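Local coordinates for DNA translocase coupling protein (Clostridium perfringens, PDB 6O1W) that probably acts as an ATP-dependent, FtsK/SpoIIIE-like DNA translocase that couples DNA to the conjugation machinery during plasmid transfer, at residues E48-I53 and S79-I84. Sequence-based numbering, arbitrary orientation.
Sequences ESMIPI and SKRIVI
Glu-48 and Ile-82 face each other as an antiparallel, non-hydrogen-bonded pair where strands 43-48 and 82-89 meet at one end of the four-stranded antiparallel sheet in the N-terminal part of this chain, away from the P-loop ATPase fold. Just past this pair, Ser-49 N donates to Arg-81 O (2.9 Å), a nearly straight bond in the carbonyl plane. Two CA-H...O contacts flank it, Glu-48 CA to Arg-81 O and Arg-81 CA to Ser-49 O, so the backbones stay joined although Ser-49 and Arg-81 are no longer strand residues.

The side chain of Arg-81 carries the side-chain polar contact. Arg-81 CB and CG run beside Ser-49 O, at 3.7 Å and 3.9 Å; CD then approaches Glu-48 OE2. Arg-81 NE donates to Glu-48 OE2 (3.2 Å) in a bent hydrogen bond within a salt bridge, reaching it from the anti side but tilted out of both the carboxylate and guanidinium planes, which stand 79° apart. A bend at chi3 (86°) turns one guanidinium face to selenomethionine Met-50: Met-50 CG lies 3.5 Å from Arg-81 NH1, with CZ and NH2 also near, and NH2 makes a long, weak ion pair with Asp-25. Glu-48 is stretched out, its CG packing on Ile-82 CD1, while OE1 forms a second salt bridge with Lys-32 on the neighbouring strand; the carboxylate is thus shared between two cations.

Ser-79 begins a type I turn, and its OG accepts from Arg-81 N in an ST turn that leads into strand 82-89. Ile-53, first in helix 53-58, meets Val-83, the side chains running oppositely, Ile-53 CD1 3.7 Å from Val-83 CG1.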
loop_
_atom_site.group_PDB
_atom_site.type_symbol
_atom_site.label_atom_id
_atom_site.label_comp_id
_atom_site.label_asym_id
_atom_site.label_seq_id
_atom_site.Cartn_x
_atom_site.Cartn_y
_atom_site.Cartn_z
ATOM N N GLU A 48 28.393 -20.845 -1.466
ATOM C CA GLU A 48 29.735 -20.795 -1.980
ATOM C C GLU A 48 30.005 -22.061 -2.780
ATOM O O GLU A 48 29.804 -23.175 -2.273
ATOM C CB GLU A 48 30.764 -20.626 -0.874
ATOM C CG GLU A 48 32.120 -20.253 -1.450
ATOM C CD GLU A 48 33.283 -20.300 -0.482
ATOM O OE1 GLU A 48 33.054 -20.529 0.728
ATOM O OE2 GLU A 48 34.432 -20.109 -0.942
ATOM N N SER A 49 30.481 -21.891 -4.027
ATOM C CA SER A 49 30.815 -23.007 -4.939
ATOM C C SER A 49 31.626 -22.523 -6.149
ATOM O O SER A 49 31.721 -21.328 -6.392
ATOM C CB SER A 49 29.536 -23.691 -5.447
ATOM O OG SER A 49 28.875 -22.846 -6.365
HETATM N N MSE A 50 32.120 -23.453 -6.940
HETATM C CA MSE A 50 32.846 -23.155 -8.161
HETATM C C MSE A 50 31.925 -23.250 -9.386
HETATM O O MSE A 50 32.425 -23.200 -10.512
HETATM C CB MSE A 50 34.039 -24.113 -8.308
HETATM C CG MSE A 50 35.203 -23.774 -7.394
HETATM SE SE MSE A 50 36.720 -24.908 -7.840
HETATM C CE MSE A 50 37.228 -24.112 -9.605
ATOM N N ILE A 51 30.591 -23.369 -9.187
ATOM C CA ILE A 51 29.640 -23.485 -10.299
ATOM C C ILE A 51 29.303 -22.084 -10.825
ATOM O O ILE A 51 28.856 -21.234 -10.046
ATOM C CB ILE A 51 28.383 -24.323 -9.927
ATOM C CG1 ILE A 51 28.784 -25.716 -9.387
ATOM C CG2 ILE A 51 27.433 -24.447 -11.119
ATOM C CD1 ILE A 51 27.751 -26.396 -8.556
ATOM N N PRO A 52 29.503 -21.828 -12.142
ATOM C CA PRO A 52 29.207 -20.485 -12.676
ATOM C C PRO A 52 27.731 -20.074 -12.532
ATOM O O PRO A 52 26.833 -20.930 -12.528
ATOM C CB PRO A 52 29.673 -20.558 -14.147
ATOM C CG PRO A 52 29.852 -22.008 -14.462
ATOM C CD PRO A 52 30.041 -22.742 -13.183
ATOM N N ILE A 53 27.491 -18.770 -12.360
ATOM C CA ILE A 53 26.164 -18.176 -12.185
ATOM C C ILE A 53 25.167 -18.590 -13.303
ATOM O O ILE A 53 24.001 -18.825 -13.011
ATOM C CB ILE A 53 26.259 -16.626 -12.017
ATOM C CG1 ILE A 53 24.935 -15.995 -11.565
ATOM C CG2 ILE A 53 26.776 -15.937 -13.294
ATOM C CD1 ILE A 53 24.591 -16.133 -10.187
ATOM N N SER A 79 32.527 -12.409 -4.923
ATOM C CA SER A 79 33.368 -13.120 -5.888
ATOM C C SER A 79 32.546 -13.977 -6.844
ATOM O O SER A 79 31.323 -14.070 -6.707
ATOM C CB SER A 79 34.380 -14.002 -5.159
ATOM O OG SER A 79 33.815 -15.240 -4.764
ATOM N N LYS A 80 33.235 -14.646 -7.780
ATOM C CA LYS A 80 32.593 -15.555 -8.712
ATOM C C LYS A 80 32.327 -16.922 -8.027
ATOM O O LYS A 80 31.729 -17.809 -8.636
ATOM C CB LYS A 80 33.393 -15.661 -10.028
ATOM C CG LYS A 80 32.942 -14.663 -11.114
ATOM C CD LYS A 80 33.274 -13.181 -10.783
ATOM C CE LYS A 80 32.296 -12.204 -11.391
ATOM N NZ LYS A 80 32.309 -10.900 -10.680
ATOM N N ARG A 81 32.728 -17.056 -6.737
ATOM C CA ARG A 81 32.485 -18.236 -5.902
ATOM C C ARG A 81 31.194 -18.089 -5.069
ATOM O O ARG A 81 30.771 -19.055 -4.443
ATOM C CB ARG A 81 33.652 -18.472 -4.939
ATOM C CG ARG A 81 34.865 -19.135 -5.560
ATOM C CD ARG A 81 35.877 -19.468 -4.477
ATOM N NE ARG A 81 35.594 -20.761 -3.854
ATOM C CZ ARG A 81 36.168 -21.904 -4.215
ATOM N NH1 ARG A 81 37.087 -21.920 -5.174
ATOM N NH2 ARG A 81 35.841 -23.036 -3.608
ATOM N N ILE A 82 30.599 -16.893 -5.036
ATOM C CA ILE A 82 29.423 -16.599 -4.215
ATOM C C ILE A 82 28.174 -16.331 -5.038
ATOM O O ILE A 82 28.182 -15.460 -5.912
ATOM C CB ILE A 82 29.716 -15.422 -3.208
ATOM C CG1 ILE A 82 30.946 -15.708 -2.270
ATOM C CG2 ILE A 82 28.479 -14.992 -2.395
ATOM C CD1 ILE A 82 30.785 -16.790 -1.155
ATOM N N VAL A 83 27.087 -17.053 -4.719
ATOM C CA VAL A 83 25.771 -16.803 -5.313
ATOM C C VAL A 83 24.801 -16.471 -4.203
ATOM O O VAL A 83 24.912 -16.998 -3.092
ATOM C CB VAL A 83 25.212 -17.862 -6.308
ATOM C CG1 VAL A 83 26.180 -18.100 -7.461
ATOM C CG2 VAL A 83 24.846 -19.161 -5.607
ATOM N N ILE A 84 23.898 -15.561 -4.486
ATOM C CA ILE A 84 22.896 -15.069 -3.549
ATOM C C ILE A 84 21.558 -15.292 -4.213
ATOM O O ILE A 84 21.331 -14.780 -5.314
ATOM C CB ILE A 84 23.121 -13.561 -3.231
ATOM C CG1 ILE A 84 24.524 -13.315 -2.604
ATOM C CG2 ILE A 84 21.965 -13.009 -2.359
ATOM C CD1 ILE A 84 24.975 -11.857 -2.457
HETATM O O HOH W 1 32.777 -20.336 -10.640
HETATM O O HOH W 2 29.224 -18.850 -8.820
#